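Local coordinates for protein flavodoxin (Aquifex aeolicus, PDB 2ARK) that binds FMN and probably serves as a low-potential electron donor to a number of redox enzymes, at residues G84-K89 with F118-F123. Residues are numbered along the deposited sequence; the frame is centred on the assembly and turned at random.
Sequences GEIDGK and FGFLVF
The ring of F120 is clamped between K89 and F118 where the loop G84-K89 meets the start of strand 121-128. CB of K89 lies over one face in a CH-pi contact, 3.9 Å from the ring centroid, while F118 CB covers the opposite face near its rim. In F120, chi1 of -61° sets CG beside the backbone N, which brings the ring edge up to I86 O, 3.2 Å from F120 CE1, and I86 CD1 reaches F120 CZ at 3.6 Å. Two backbone hydrogen bonds fix the register, G88 N to G119 O at 2.9 Å and L121 N to K89 O at 2.8 Å, the latter almost in line with the carbonyl (C=O...N 167°). L121 also makes a backbone hydrogen bond with A91, continuing the parallel pairing of strands 90-97 and 121-128 in the flavodoxin-like sheet. An alanine in place of F120 would probably open a gap between K89 and F118 and deprive I86 CD1 of its contact with the ring.

In contrast to the closely packed F120 ring, the G84/D87 end is joined through water. A water bridges the segments, accepting from G84 N and I86 N and donating to D87 OD1 (2.7 Å) and F118 O (2.8 Å). D87 OD2 instead hydrogen-bonds OG1 of T126 of the second subunit, and K89 NZ leaves the contact for A53 O. Apolar packing round the ring thus coexists with polar atoms satisfied by water, backbone and a neighbouring chain, implying that the loop both packs against the turn entering strand 121-128 and, through D87, is tied to the subunit interface.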
loop_
_atom_site.group_PDB
_atom_site.type_symbol
_atom_site.label_atom_id
_atom_site.label_comp_id
_atom_site.label_asym_id
_atom_site.label_seq_id
_atom_site.Cartn_x
_atom_site.Cartn_y
_atom_site.Cartn_z
ATOM N N GLY A 84 -9.990 -7.219 18.651
ATOM C CA GLY A 84 -10.308 -8.632 18.602
ATOM C C GLY A 84 -11.744 -8.886 18.970
ATOM O O GLY A 84 -12.236 -9.958 18.725
ATOM N N GLU A 85 -12.427 -7.902 19.545
ATOM C CA GLU A 85 -13.813 -8.118 19.956
ATOM C C GLU A 85 -14.777 -7.135 19.289
ATOM O O GLU A 85 -15.939 -7.024 19.694
ATOM C CB GLU A 85 -13.960 -8.097 21.489
ATOM C CG GLU A 85 -13.952 -6.671 22.076
ATOM C CD GLU A 85 -14.215 -6.609 23.593
ATOM O OE1 GLU A 85 -15.151 -7.277 24.078
ATOM O OE2 GLU A 85 -13.479 -5.882 24.304
ATOM N N ILE A 86 -14.314 -6.425 18.270
ATOM C CA ILE A 86 -15.200 -5.508 17.551
ATOM C C ILE A 86 -15.193 -5.728 16.043
ATOM O O ILE A 86 -15.475 -4.803 15.305
ATOM C CB ILE A 86 -14.950 -3.990 17.889
ATOM C CG1 ILE A 86 -13.502 -3.591 17.624
ATOM C CG2 ILE A 86 -15.345 -3.689 19.330
ATOM C CD1 ILE A 86 -13.238 -2.134 17.737
ATOM N N ASP A 87 -14.888 -6.952 15.602
ATOM C CA ASP A 87 -14.850 -7.308 14.182
ATOM C C ASP A 87 -16.177 -7.071 13.494
ATOM O O ASP A 87 -17.227 -7.228 14.106
ATOM C CB ASP A 87 -14.498 -8.778 14.009
ATOM C CG ASP A 87 -13.113 -9.136 14.543
ATOM O OD1 ASP A 87 -12.842 -8.905 15.742
ATOM O OD2 ASP A 87 -12.309 -9.676 13.758
ATOM N N GLY A 88 -16.125 -6.698 12.214
ATOM C CA GLY A 88 -17.341 -6.589 11.409
ATOM C C GLY A 88 -18.057 -5.249 11.476
ATOM O O GLY A 88 -19.182 -5.124 10.995
ATOM N N LYS A 89 -17.423 -4.245 12.084
ATOM C CA LYS A 89 -17.871 -2.872 11.896
ATOM C C LYS A 89 -17.517 -2.517 10.480
ATOM O O LYS A 89 -16.620 -3.135 9.904
ATOM C CB LYS A 89 -17.240 -1.898 12.899
ATOM C CG LYS A 89 -17.943 -1.920 14.227
ATOM C CD LYS A 89 -17.248 -1.081 15.273
ATOM C CE LYS A 89 -17.610 -1.617 16.651
ATOM N NZ LYS A 89 -19.073 -1.591 16.878
ATOM N N PHE A 118 -8.428 -4.201 12.663
ATOM C CA PHE A 118 -9.425 -4.454 13.695
ATOM C C PHE A 118 -10.545 -5.381 13.223
ATOM O O PHE A 118 -11.542 -5.543 13.925
ATOM C CB PHE A 118 -10.031 -3.137 14.191
ATOM C CG PHE A 118 -9.207 -2.437 15.241
ATOM C CD1 PHE A 118 -8.176 -1.569 14.877
ATOM C CD2 PHE A 118 -9.478 -2.636 16.594
ATOM C CE1 PHE A 118 -7.418 -0.900 15.842
ATOM C CE2 PHE A 118 -8.729 -1.986 17.584
ATOM C CZ PHE A 118 -7.694 -1.100 17.194
ATOM N N GLY A 119 -10.391 -5.965 12.039
ATOM C CA GLY A 119 -11.334 -6.895 11.524
ATOM C C GLY A 119 -12.570 -6.240 10.950
ATOM O O GLY A 119 -13.591 -6.918 10.739
ATOM N N PHE A 120 -12.491 -4.929 10.698
ATOM C CA PHE A 120 -13.582 -4.190 10.057
ATOM C C PHE A 120 -13.691 -4.538 8.569
ATOM O O PHE A 120 -12.717 -4.947 7.934
ATOM C CB PHE A 120 -13.381 -2.673 10.195
ATOM C CG PHE A 120 -13.344 -2.171 11.618
ATOM C CD1 PHE A 120 -13.700 -2.992 12.693
ATOM C CD2 PHE A 120 -13.001 -0.848 11.867
ATOM C CE1 PHE A 120 -13.703 -2.516 13.988
ATOM C CE2 PHE A 120 -12.998 -0.326 13.160
ATOM C CZ PHE A 120 -13.343 -1.165 14.240
ATOM N N LEU A 121 -14.898 -4.387 8.036
ATOM C CA LEU A 121 -15.156 -4.462 6.600
ATOM C C LEU A 121 -14.993 -3.030 6.084
ATOM O O LEU A 121 -15.730 -2.127 6.531
ATOM C CB LEU A 121 -16.585 -4.934 6.329
ATOM C CG LEU A 121 -17.158 -6.359 6.408
ATOM C CD1 LEU A 121 -16.850 -7.113 5.137
ATOM C CD2 LEU A 121 -16.725 -7.180 7.646
ATOM N N VAL A 122 -14.031 -2.813 5.175
ATOM C CA VAL A 122 -13.746 -1.480 4.632
ATOM C C VAL A 122 -14.032 -1.348 3.134
ATOM O O VAL A 122 -14.076 -2.323 2.384
ATOM C CB VAL A 122 -12.299 -1.029 4.961
ATOM C CG1 VAL A 122 -11.997 -1.236 6.472
ATOM C CG2 VAL A 122 -11.281 -1.794 4.103
ATOM N N PHE A 123 -14.233 -0.117 2.700
ATOM C CA PHE A 123 -14.669 0.134 1.333
ATOM C C PHE A 123 -14.247 1.569 0.901
ATOM O O PHE A 123 -13.942 2.433 1.742
ATOM C CB PHE A 123 -16.212 -0.027 1.245
ATOM C CG PHE A 123 -16.954 1.047 1.977
ATOM C CD1 PHE A 123 -17.163 0.964 3.357
ATOM C CD2 PHE A 123 -17.398 2.187 1.313
ATOM C CE1 PHE A 123 -17.848 1.992 4.043
ATOM C CE2 PHE A 123 -18.063 3.209 2.004
ATOM C CZ PHE A 123 -18.263 3.113 3.361
HETATM O O HOH W 1 -11.673 -6.654 16.538
#